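PDB 7AL6: probable hydrolase from Pseudomonas aeruginosa, which is of unconfirmed function but has an alpha/beta hydrolase fold and is thought to be a hydrolase, possibly a lipolytic enzyme. Local coordinates for residues A[165-168]-A[169-173]; A[244-247]-A[248-252]; A[274-277]-A[278-282]; A[113-116]-A[117-120]; A[150-153]-A[154-157]. All coordinates share one frame; numbering follows the deposited sequence.

How the interactions relate
All five contacts are local, between residues a few positions apart. Interactions 1, 2 and 3 lie on the helices 163-172, 245-250 and 270-284; each pairs main-chain helix bonds with apolar contacts: Val with Met, Met with two leucines, and Val with Phe. Interaction 3 is packed against the central sheet; interaction 1, its centre about 28 Å from that of interaction 3, against helix 179-189. Interaction 4 is the most buried, a turn with a bridging water between helix 103-114 and strand 119-125. Interaction 5 lies at the surface, where an arginine methylene lies over a histidine ring and another arginine bonds to loop carbonyls. Interactions 4 and 5 both touch the second subunit.

Interaction 1: A[165-168]-A[169-173]; sequences KAVE and ARMRG
Met171 reaches back along its helix to Val167, and its side chain can be followed atom by atom. CB starts 3.8 Å from the carbonyl O of Glu168. CG stands beside the backbone N, opposite the carbonyl carbon (chi1 -68°), which brings it alongside the carbonyl O of Val167. The sulfur comes next: SD lies 4.2 Å from Val167 CG1 and as far from Glu168 CA, the valine and methionine side chains running side by side and pointing the same way. At chi3 the chain bends (79°), and CE turns off from the valine.

Beneath this pair the backbone is in its last helical turn. The carbonyl O of Val167 accepts two N-H groups. Arg170 N lies 2.7 Å from Val167 O, well above the carbonyl plane; Met171 N lies 3.1 Å from Val167 O, in that plane. Arg172 N bonds to Glu168 O at 3.3 Å with a nearly straight N-H (166°), and the arginine CG passes 3.5 Å from that same oxygen. Gly173 then leaves helical geometry, though its N still bonds to Ala169 O.

Arg170 sends its guanidinium away from these neighbours to a salt bridge with Asp38, near the residues of a possible Ser-His-Asp triad of the alpha/beta hydrolase fold. Helix 163-172 lies against helix 179-189, with Val167, Arg170 and Met171 all touching Ala182, while Trp199 of strand 196-199 donates its indole N-H to the carbonyl of Ala166.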
# COMPACT_ATOMS: atom_id res chain seq x y z
N LYS A 165 -10.33 -22.58 -23.69
CA LYS A 165 -9.05 -23.13 -23.26
C LYS A 165 -8.79 -22.82 -21.79
O LYS A 165 -8.15 -23.62 -21.09
CB LYS A 165 -7.91 -22.58 -24.12
CG LYS A 165 -7.88 -23.08 -25.58
CD LYS A 165 -7.95 -24.60 -25.72
CE LYS A 165 -6.90 -25.11 -26.72
NZ LYS A 165 -7.12 -26.53 -27.11
N ALA A 166 -9.27 -21.66 -21.31
CA ALA A 166 -9.13 -21.35 -19.89
C ALA A 166 -9.96 -22.31 -19.03
O ALA A 166 -9.48 -22.81 -18.00
CB ALA A 166 -9.55 -19.90 -19.63
N VAL A 167 -11.17 -22.63 -19.49
CA VAL A 167 -12.05 -23.57 -18.81
C VAL A 167 -11.40 -24.95 -18.74
O VAL A 167 -11.26 -25.54 -17.65
CB VAL A 167 -13.39 -23.64 -19.55
CG1 VAL A 167 -14.15 -24.93 -19.20
CG2 VAL A 167 -14.21 -22.41 -19.25
N GLU A 168 -11.05 -25.51 -19.90
CA GLU A 168 -10.41 -26.82 -19.93
C GLU A 168 -9.15 -26.85 -19.09
O GLU A 168 -8.85 -27.87 -18.48
CB GLU A 168 -10.11 -27.21 -21.39
CG GLU A 168 -11.38 -27.51 -22.18
CD GLU A 168 -11.23 -27.37 -23.69
OE1 GLU A 168 -12.26 -27.17 -24.36
OE2 GLU A 168 -10.09 -27.48 -24.19
N ALA A 169 -8.42 -25.74 -18.99
CA ALA A 169 -7.28 -25.77 -18.09
C ALA A 169 -7.71 -26.02 -16.64
O ALA A 169 -6.95 -26.61 -15.85
CB ALA A 169 -6.47 -24.48 -18.21
N ARG A 170 -8.94 -25.60 -16.27
CA ARG A 170 -9.42 -25.76 -14.89
C ARG A 170 -9.99 -27.16 -14.66
O ARG A 170 -9.97 -27.65 -13.54
CB ARG A 170 -10.46 -24.68 -14.57
CG ARG A 170 -11.10 -24.75 -13.16
CD ARG A 170 -10.10 -24.58 -12.06
NE ARG A 170 -10.70 -24.68 -10.71
CZ ARG A 170 -10.86 -25.84 -10.06
NH1 ARG A 170 -10.48 -26.98 -10.64
NH2 ARG A 170 -11.40 -25.86 -8.85
N MET A 171 -10.47 -27.83 -15.71
CA MET A 171 -10.94 -29.20 -15.55
C MET A 171 -9.78 -30.15 -15.29
O MET A 171 -9.89 -31.07 -14.48
CB MET A 171 -11.71 -29.63 -16.79
CG MET A 171 -12.99 -28.88 -16.92
SD MET A 171 -13.70 -29.01 -18.55
CE MET A 171 -14.41 -30.67 -18.36
N ARG A 172 -8.66 -29.94 -15.97
CA ARG A 172 -7.49 -30.78 -15.75
C ARG A 172 -6.85 -30.46 -14.40
O ARG A 172 -6.37 -31.35 -13.70
CB ARG A 172 -6.47 -30.57 -16.87
CG ARG A 172 -6.99 -30.79 -18.31
CD ARG A 172 -5.92 -30.37 -19.36
NE ARG A 172 -5.43 -29.02 -19.09
CZ ARG A 172 -4.47 -28.39 -19.77
NH1 ARG A 172 -3.87 -29.00 -20.79
NH2 ARG A 172 -4.12 -27.16 -19.43
N GLY A 173 -6.86 -29.18 -14.03
CA GLY A 173 -6.14 -28.76 -12.85
C GLY A 173 -6.80 -29.25 -11.57
O GLY A 173 -8.02 -29.42 -11.50

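Interaction 2: A[244-247]-A[248-252]; sequences RMRA and LLETL
Leu249 N donates to Met245 O at 2.9 Å with an N-H angle of 163°, an i to i+4 helix bond that the next one, Glu250 N to Arg246 O, follows only weakly. The helix is 245-250 of the alpha/beta hydrolase fold, a short one between strands 229-234 and 255-259 in the chain, and its buried side is apolar.

On that side Met245 folds over toward the next turn. Its chain bends at both chi2 (-64°) and chi3, which carries CE to 3.7 Å from Leu249 CD2 and 4.0 Å from Leu248 CD2, so that one methyl meets both leucines. The methionine crosses Leu249 at a slant. Leu128 touches all three of these side chains, Leu219 of helix 215-223 packs on Leu248, and Leu239 of helix 238-241 on Met245.

The exposed side is polar. Glu250 runs back along the helix: CG sits 3.2 Å from Arg246 O, and OE2 approaches the aliphatic part of the arginine, 3.7 Å from its CG. The guanidinium and carboxylate planes are turned almost perpendicular, 83° apart, and Arg246 NE to Glu250 OE2 is 4.4 Å, beyond a salt bridge. Opposite charges at that distance would still be expected to attract mildly.

Near the end of the helix Leu248 O takes two donors, the N and the hydroxyl of Thr251; OG1 meets the oxygen at 2.8 Å, in the carbonyl plane and on a lone pair.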
# COMPACT_ATOMS: atom_id res chain seq x y z
N ARG A 244 -7.95 -42.87 6.06
CA ARG A 244 -7.56 -42.71 7.49
C ARG A 244 -8.55 -41.78 8.21
O ARG A 244 -8.76 -41.93 9.41
CB ARG A 244 -6.11 -42.23 7.59
CG ARG A 244 -5.13 -43.35 7.92
CD ARG A 244 -3.73 -42.87 8.26
NE ARG A 244 -3.67 -41.89 9.33
CZ ARG A 244 -2.76 -40.93 9.42
NH1 ARG A 244 -2.78 -40.07 10.42
NH2 ARG A 244 -1.81 -40.84 8.50
N MET A 245 -9.15 -40.85 7.48
CA MET A 245 -10.15 -39.88 7.96
C MET A 245 -11.36 -40.60 8.55
O MET A 245 -11.91 -40.10 9.51
CB MET A 245 -10.64 -39.04 6.78
CG MET A 245 -9.79 -37.83 6.49
SD MET A 245 -9.78 -36.63 7.82
CE MET A 245 -11.48 -36.74 8.33
N ARG A 246 -11.76 -41.73 7.97
CA ARG A 246 -13.01 -42.43 8.35
C ARG A 246 -13.00 -42.75 9.84
O ARG A 246 -14.00 -42.54 10.48
CB ARG A 246 -13.12 -43.67 7.47
CG ARG A 246 -14.28 -44.59 7.81
CD ARG A 246 -14.52 -45.54 6.65
NE ARG A 246 -15.90 -45.44 6.27
CZ ARG A 246 -16.35 -44.88 5.16
NH1 ARG A 246 -17.65 -44.84 4.94
NH2 ARG A 246 -15.52 -44.37 4.27
N ALA A 247 -11.87 -43.18 10.39
CA ALA A 247 -11.78 -43.48 11.81
C ALA A 247 -11.80 -42.21 12.66
O ALA A 247 -12.36 -42.20 13.76
CB ALA A 247 -10.50 -44.27 12.10
N LEU A 248 -11.19 -41.13 12.19
CA LEU A 248 -11.31 -39.89 12.93
C LEU A 248 -12.77 -39.45 13.01
O LEU A 248 -13.28 -39.13 14.09
CB LEU A 248 -10.47 -38.79 12.29
CG LEU A 248 -10.70 -37.42 12.90
CD1 LEU A 248 -10.32 -37.37 14.39
CD2 LEU A 248 -9.92 -36.37 12.03
N LEU A 249 -13.47 -39.48 11.88
CA LEU A 249 -14.86 -38.97 11.78
C LEU A 249 -15.74 -39.71 12.78
O LEU A 249 -16.58 -39.09 13.38
CB LEU A 249 -15.40 -39.10 10.36
CG LEU A 249 -14.81 -38.16 9.32
CD1 LEU A 249 -15.51 -38.33 8.00
CD2 LEU A 249 -14.87 -36.72 9.75
N GLU A 250 -15.47 -41.00 13.00
CA GLU A 250 -16.22 -41.88 13.93
C GLU A 250 -16.07 -41.40 15.39
O GLU A 250 -16.95 -41.71 16.16
CB GLU A 250 -15.85 -43.34 13.65
CG GLU A 250 -16.33 -43.80 12.27
CD GLU A 250 -15.89 -45.14 11.70
OE1 GLU A 250 -15.00 -45.80 12.27
OE2 GLU A 250 -16.43 -45.52 10.67
N THR A 251 -15.01 -40.68 15.76
CA THR A 251 -14.79 -40.11 17.11
C THR A 251 -15.32 -38.67 17.23
O THR A 251 -15.01 -38.05 18.21
CB THR A 251 -13.31 -40.14 17.50
OG1 THR A 251 -12.57 -39.16 16.80
CG2 THR A 251 -12.67 -41.48 17.24
N LEU A 252 -16.06 -38.13 16.26
CA LEU A 252 -16.48 -36.75 16.31
C LEU A 252 -17.99 -36.68 16.32
O LEU A 252 -18.66 -37.47 15.67
CB LEU A 252 -15.96 -35.92 15.12
CG LEU A 252 -14.46 -35.87 14.91
CD1 LEU A 252 -14.12 -35.13 13.60
CD2 LEU A 252 -13.77 -35.24 16.10

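Interaction 3: A[274-277]-A[278-282]; sequences QAVA and RVFAA
Val276 and Phe280 meet twice, once through the backbone and once through their side chains. Phe280 N gives its hydrogen to Val276 O at 3.0 Å, almost straight at 173°. Three further i to i+4 bonds satisfy the neighbouring groups. Gln274 O takes Arg278 N at 2.9 Å, Ala275 O takes the more distant Val279 N at 3.3 Å, and Ala277 O takes Ala281 N at 2.8 Å. Each carbonyl of 274-277 thus accepts one N-H from the following turn; the donors to Gln274, Ala275 and Ala277 are tilted from the carbonyl planes.

This regular ladder belongs to helix 270-284, the C-terminal helix of the alpha/beta hydrolase fold, packed against the central sheet. Its buried face is apolar. Phe280 CE2 lies 3.4 Å from Val276 CG1, and CD2 of the same ring 3.5 Å from that methyl. CG1 of the valine stands opposite the backbone N (chi1 175°), which aims it along the helix at the ring, and the two side chains run side by side in the same direction. The phenylalanine touches Ala123 and Ile125 of strand 119-125 and Ser230 and Val232 of strand 229-234; Leu259 of strand 255-259 meets Val276.

On the exposed side Arg278 is extended from CG to NE. Its CG passes 3.5 Å from Gln274 O, the acceptor already bonded to the N of Arg278, and that oxygen lies obliquely to the guanidinium.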
# COMPACT_ATOMS: atom_id res chain seq x y z
N GLN A 274 -28.63 -30.25 -5.36
CA GLN A 274 -29.90 -30.48 -4.67
C GLN A 274 -29.72 -31.36 -3.45
O GLN A 274 -30.39 -31.18 -2.43
CB GLN A 274 -30.89 -31.15 -5.60
CG GLN A 274 -31.66 -30.22 -6.48
CD GLN A 274 -32.35 -30.94 -7.63
OE1 GLN A 274 -32.45 -30.40 -8.73
NE2 GLN A 274 -32.82 -32.15 -7.38
N ALA A 275 -28.90 -32.39 -3.59
CA ALA A 275 -28.72 -33.33 -2.51
C ALA A 275 -28.01 -32.66 -1.36
O ALA A 275 -28.42 -32.81 -0.21
CB ALA A 275 -27.93 -34.54 -2.99
N VAL A 276 -26.96 -31.89 -1.63
CA VAL A 276 -26.35 -31.11 -0.56
C VAL A 276 -27.36 -30.17 0.05
O VAL A 276 -27.49 -30.05 1.28
CB VAL A 276 -25.09 -30.38 -1.05
CG1 VAL A 276 -24.56 -29.49 0.08
CG2 VAL A 276 -24.05 -31.39 -1.51
N ALA A 277 -28.15 -29.50 -0.79
CA ALA A 277 -29.10 -28.54 -0.26
C ALA A 277 -30.10 -29.20 0.69
O ALA A 277 -30.51 -28.59 1.69
CB ALA A 277 -29.81 -27.85 -1.42
N ARG A 278 -30.56 -30.40 0.34
CA ARG A 278 -31.54 -31.06 1.21
C ARG A 278 -30.95 -31.29 2.58
O ARG A 278 -31.60 -31.06 3.60
CB ARG A 278 -31.98 -32.40 0.62
CG ARG A 278 -33.04 -32.30 -0.45
CD ARG A 278 -33.20 -33.68 -1.13
NE ARG A 278 -34.03 -33.66 -2.35
CZ ARG A 278 -35.26 -33.16 -2.42
NH1 ARG A 278 -35.86 -32.67 -1.33
NH2 ARG A 278 -35.90 -33.18 -3.58
N VAL A 279 -29.70 -31.74 2.63
CA VAL A 279 -29.02 -32.02 3.91
C VAL A 279 -28.88 -30.74 4.74
O VAL A 279 -29.38 -30.73 5.84
CB VAL A 279 -27.63 -32.61 3.63
CG1 VAL A 279 -26.75 -32.57 4.87
CG2 VAL A 279 -27.72 -34.02 3.08
N PHE A 280 -28.36 -29.67 4.16
CA PHE A 280 -28.09 -28.38 4.84
C PHE A 280 -29.39 -27.67 5.22
O PHE A 280 -29.42 -27.11 6.26
CB PHE A 280 -27.11 -27.53 4.03
CG PHE A 280 -25.70 -28.05 4.06
CD1 PHE A 280 -25.28 -28.90 5.06
CD2 PHE A 280 -24.81 -27.71 3.07
CE1 PHE A 280 -23.99 -29.39 5.07
CE2 PHE A 280 -23.52 -28.20 3.08
CZ PHE A 280 -23.12 -29.03 4.08
N ALA A 281 -30.41 -27.72 4.38
CA ALA A 281 -31.71 -27.07 4.64
C ALA A 281 -32.33 -27.69 5.90
O ALA A 281 -32.84 -26.96 6.69
CB ALA A 281 -32.61 -27.19 3.45
N ALA A 282 -32.26 -29.00 6.06
CA ALA A 282 -32.78 -29.61 7.29
C ALA A 282 -31.89 -29.29 8.49
O ALA A 282 -32.39 -29.00 9.57
CB ALA A 282 -32.91 -31.13 7.12

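Interaction 4: A[113-116]-A[117-120]; sequences GALP and ERIE
Leu115 and Arg118 close a buried turn that links helix 103-114 to strand 119-125, the last step of a beta-alpha-beta unit in the alpha/beta hydrolase fold. The turn is held from the backbone: Arg118 N donates to Leu115 O at 3.1 Å, coming from well above the carbonyl plane, and Ile119 N reaches Pro116 O in a weak bond. Leu115 is where the chain leaves helical geometry, and by Ile119 it is already a strand.

Side chains add a looser layer. Leu115 CB lies 4.1 Å from Arg118 CG, and Leu115 CD2 is equally far from Glu117 OE2, with leucine and glutamate side by side and pointing the same way. The glutamate holds CG between its backbone N and carbonyl carbon (chi1 76°), then runs on extended toward the second subunit, where OE1 forms a salt bridge with Lys147 of that chain.

Arg118 is folded instead of extended, bending at chi2 and chi3 (-65° and -55°). Its guanidinium is gripped by the same chain: NE bonds to the carbonyl of Glu94, NH1 to that of Trp93, and NH2 makes a salt bridge with Glu89. The arginine therefore ties the turn to the end of helix 77-91 and the loop after it, while Ile119 lies on Phe96 and Leu98 of the adjacent strand. A single water completes the turn, donating one hydrogen to Pro116 O at 2.6 Å and the other to Ile119 O at 2.8 Å.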
# COMPACT_ATOMS: atom_id res chain seq x y z
N GLY A 113 -13.41 -23.36 16.35
CA GLY A 113 -12.61 -23.81 17.48
C GLY A 113 -11.99 -22.66 18.26
O GLY A 113 -11.85 -22.74 19.49
N ALA A 114 -11.63 -21.58 17.57
CA ALA A 114 -10.92 -20.48 18.24
C ALA A 114 -11.88 -19.52 18.91
O ALA A 114 -11.56 -18.99 19.98
CB ALA A 114 -10.06 -19.71 17.22
N LEU A 115 -13.02 -19.24 18.29
CA LEU A 115 -14.01 -18.30 18.80
C LEU A 115 -15.38 -18.96 18.86
O LEU A 115 -16.33 -18.54 18.18
CB LEU A 115 -14.05 -17.05 17.93
CG LEU A 115 -12.87 -16.09 18.14
CD1 LEU A 115 -13.04 -14.88 17.20
CD2 LEU A 115 -12.80 -15.65 19.62
N PRO A 116 -15.59 -19.98 19.71
CA PRO A 116 -16.86 -20.68 19.76
C PRO A 116 -18.04 -19.76 20.10
O PRO A 116 -19.07 -20.00 19.62
CB PRO A 116 -16.66 -21.79 20.79
CG PRO A 116 -15.38 -21.46 21.49
CD PRO A 116 -14.60 -20.53 20.59
N GLU A 117 -17.82 -18.66 20.80
CA GLU A 117 -18.85 -17.68 21.20
C GLU A 117 -19.56 -17.09 19.96
O GLU A 117 -20.70 -16.77 20.08
CB GLU A 117 -18.20 -16.60 22.09
CG GLU A 117 -17.37 -15.59 21.30
CD GLU A 117 -16.24 -14.75 21.87
OE1 GLU A 117 -15.58 -15.19 22.80
OE2 GLU A 117 -15.99 -13.69 21.31
N ARG A 118 -18.89 -16.93 18.81
CA ARG A 118 -19.43 -16.31 17.59
C ARG A 118 -20.10 -17.27 16.61
O ARG A 118 -20.87 -16.80 15.85
CB ARG A 118 -18.28 -15.69 16.79
CG ARG A 118 -17.37 -14.75 17.57
CD ARG A 118 -18.01 -13.48 18.08
NE ARG A 118 -18.65 -12.68 17.06
CZ ARG A 118 -18.15 -11.59 16.51
NH1 ARG A 118 -18.84 -10.95 15.58
NH2 ARG A 118 -16.98 -11.11 16.88
N ILE A 119 -19.86 -18.57 16.66
CA ILE A 119 -20.27 -19.43 15.55
C ILE A 119 -21.46 -20.29 15.98
O ILE A 119 -21.35 -21.12 16.90
CB ILE A 119 -19.11 -20.32 15.08
CG1 ILE A 119 -17.89 -19.51 14.72
CG2 ILE A 119 -19.57 -21.15 13.90
CD1 ILE A 119 -18.18 -18.37 13.69
N GLU A 120 -22.59 -20.11 15.32
CA GLU A 120 -23.79 -20.81 15.75
C GLU A 120 -23.85 -22.26 15.22
O GLU A 120 -24.24 -23.16 15.96
CB GLU A 120 -25.02 -20.05 15.31
CG GLU A 120 -25.18 -18.69 15.99
CD GLU A 120 -26.45 -17.97 15.59
OE1 GLU A 120 -27.36 -17.91 16.45
OE2 GLU A 120 -26.53 -17.44 14.44
O HOH W 1 -19.79 -22.38 18.83

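Interaction 5: A[150-153]-A[154-157]; sequences LALR and HKRK
Ala151 meets the other segment through its carbonyl, which takes a weak bond from His154 N at 3.4 Å. Leu152 comes next. Its O accepts Lys155 N at 3.2 Å, the donor lying well above the carbonyl plane. Although the leucine side chain sets out away from the lysine, CD1 comes back to 3.9 Å from Lys155 CG, the two chains crossing at about a right angle. Leu152 also rests on Arg204, Thr206 and Leu207, while Lys155 shares Thr206.

These bonds form a turn in the connection from helix 138-150 to helix 163-172, an excursion from the central sheet of the alpha/beta hydrolase fold. It lies on the outside of the molecule, and here Leu150 touches Leu85, and Arg153 touches Pro13, of the second subunit.

Arg153 follows, making a CH-pi contact with its neighbour. Its CG lies between the backbone N and carbonyl carbon (chi1 62°), which sets that methylene over the His154 ring, 3.3 Å from the centroid and only 6° off the normal. CD continues past the ring, 3.5 Å from His154 NE2. The guanidinium is turned 61° from the imidazole plane and has His154 CE1 near its edge.

The backbone of Arg153 has a separate partner. Its O receives Arg156 NH1 at 3.0 Å, in the carbonyl plane, and the same nitrogen reaches Lys155 O at 2.6 Å, from well above that carbonyl's plane.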
# COMPACT_ATOMS: atom_id res chain seq x y z
N LEU A 150 12.21 -16.28 -1.48
CA LEU A 150 13.25 -15.62 -2.28
C LEU A 150 13.05 -15.84 -3.77
O LEU A 150 13.33 -14.95 -4.58
CB LEU A 150 14.64 -16.13 -1.87
CG LEU A 150 15.17 -15.84 -0.46
CD1 LEU A 150 16.56 -16.44 -0.31
CD2 LEU A 150 15.23 -14.38 -0.13
N ALA A 151 12.56 -17.03 -4.15
CA ALA A 151 12.36 -17.38 -5.55
C ALA A 151 11.04 -16.88 -6.12
O ALA A 151 10.76 -17.13 -7.30
CB ALA A 151 12.42 -18.90 -5.73
N LEU A 152 10.23 -16.15 -5.35
CA LEU A 152 8.87 -15.89 -5.80
C LEU A 152 8.80 -14.83 -6.87
O LEU A 152 7.84 -14.79 -7.65
CB LEU A 152 7.99 -15.46 -4.64
CG LEU A 152 6.49 -15.50 -4.95
CD1 LEU A 152 6.04 -16.95 -4.94
CD2 LEU A 152 5.72 -14.65 -3.97
N ARG A 153 9.77 -13.92 -6.90
CA ARG A 153 9.80 -12.90 -7.94
C ARG A 153 9.56 -13.49 -9.33
O ARG A 153 8.91 -12.86 -10.18
CB ARG A 153 11.14 -12.17 -7.90
CG ARG A 153 12.37 -13.06 -8.19
CD ARG A 153 13.65 -12.56 -7.50
NE ARG A 153 14.02 -11.19 -7.89
CZ ARG A 153 14.08 -10.15 -7.06
NH1 ARG A 153 13.79 -10.29 -5.76
NH2 ARG A 153 14.42 -8.95 -7.52
N HIS A 154 10.06 -14.70 -9.58
CA HIS A 154 10.15 -15.28 -10.91
C HIS A 154 8.87 -16.01 -11.36
O HIS A 154 8.92 -16.76 -12.35
CB HIS A 154 11.35 -16.25 -10.99
CG HIS A 154 12.67 -15.64 -10.59
ND1 HIS A 154 13.25 -14.60 -11.29
CD2 HIS A 154 13.53 -15.95 -9.59
CE1 HIS A 154 14.39 -14.27 -10.71
NE2 HIS A 154 14.58 -15.07 -9.68
N LYS A 155 7.74 -15.80 -10.67
CA LYS A 155 6.49 -16.49 -11.02
C LYS A 155 5.66 -15.67 -12.00
O LYS A 155 5.61 -14.44 -11.92
CB LYS A 155 5.66 -16.80 -9.77
CG LYS A 155 6.31 -17.74 -8.74
CD LYS A 155 5.83 -19.19 -8.87
CE LYS A 155 6.35 -20.04 -7.71
NZ LYS A 155 6.68 -21.43 -8.12
N ARG A 156 5.01 -16.39 -12.90
CA ARG A 156 4.12 -15.83 -13.92
C ARG A 156 2.93 -16.76 -14.06
O ARG A 156 3.03 -17.92 -13.67
CB ARG A 156 4.90 -15.60 -15.22
CG ARG A 156 6.14 -14.75 -15.02
CD ARG A 156 5.83 -13.27 -14.95
NE ARG A 156 7.03 -12.45 -14.93
CZ ARG A 156 7.69 -12.11 -13.83
NH1 ARG A 156 7.27 -12.54 -12.66
NH2 ARG A 156 8.77 -11.36 -13.91
N LYS A 157 1.83 -16.23 -14.57
CA LYS A 157 0.54 -16.93 -14.73
C LYS A 157 0.32 -17.23 -16.22
O LYS A 157 0.74 -16.43 -17.02
CB LYS A 157 -0.55 -16.06 -14.12
CG LYS A 157 -0.04 -15.08 -13.07
CD LYS A 157 -0.97 -14.76 -11.95
CE LYS A 157 -0.70 -13.41 -11.35
NZ LYS A 157 0.11 -13.52 -10.12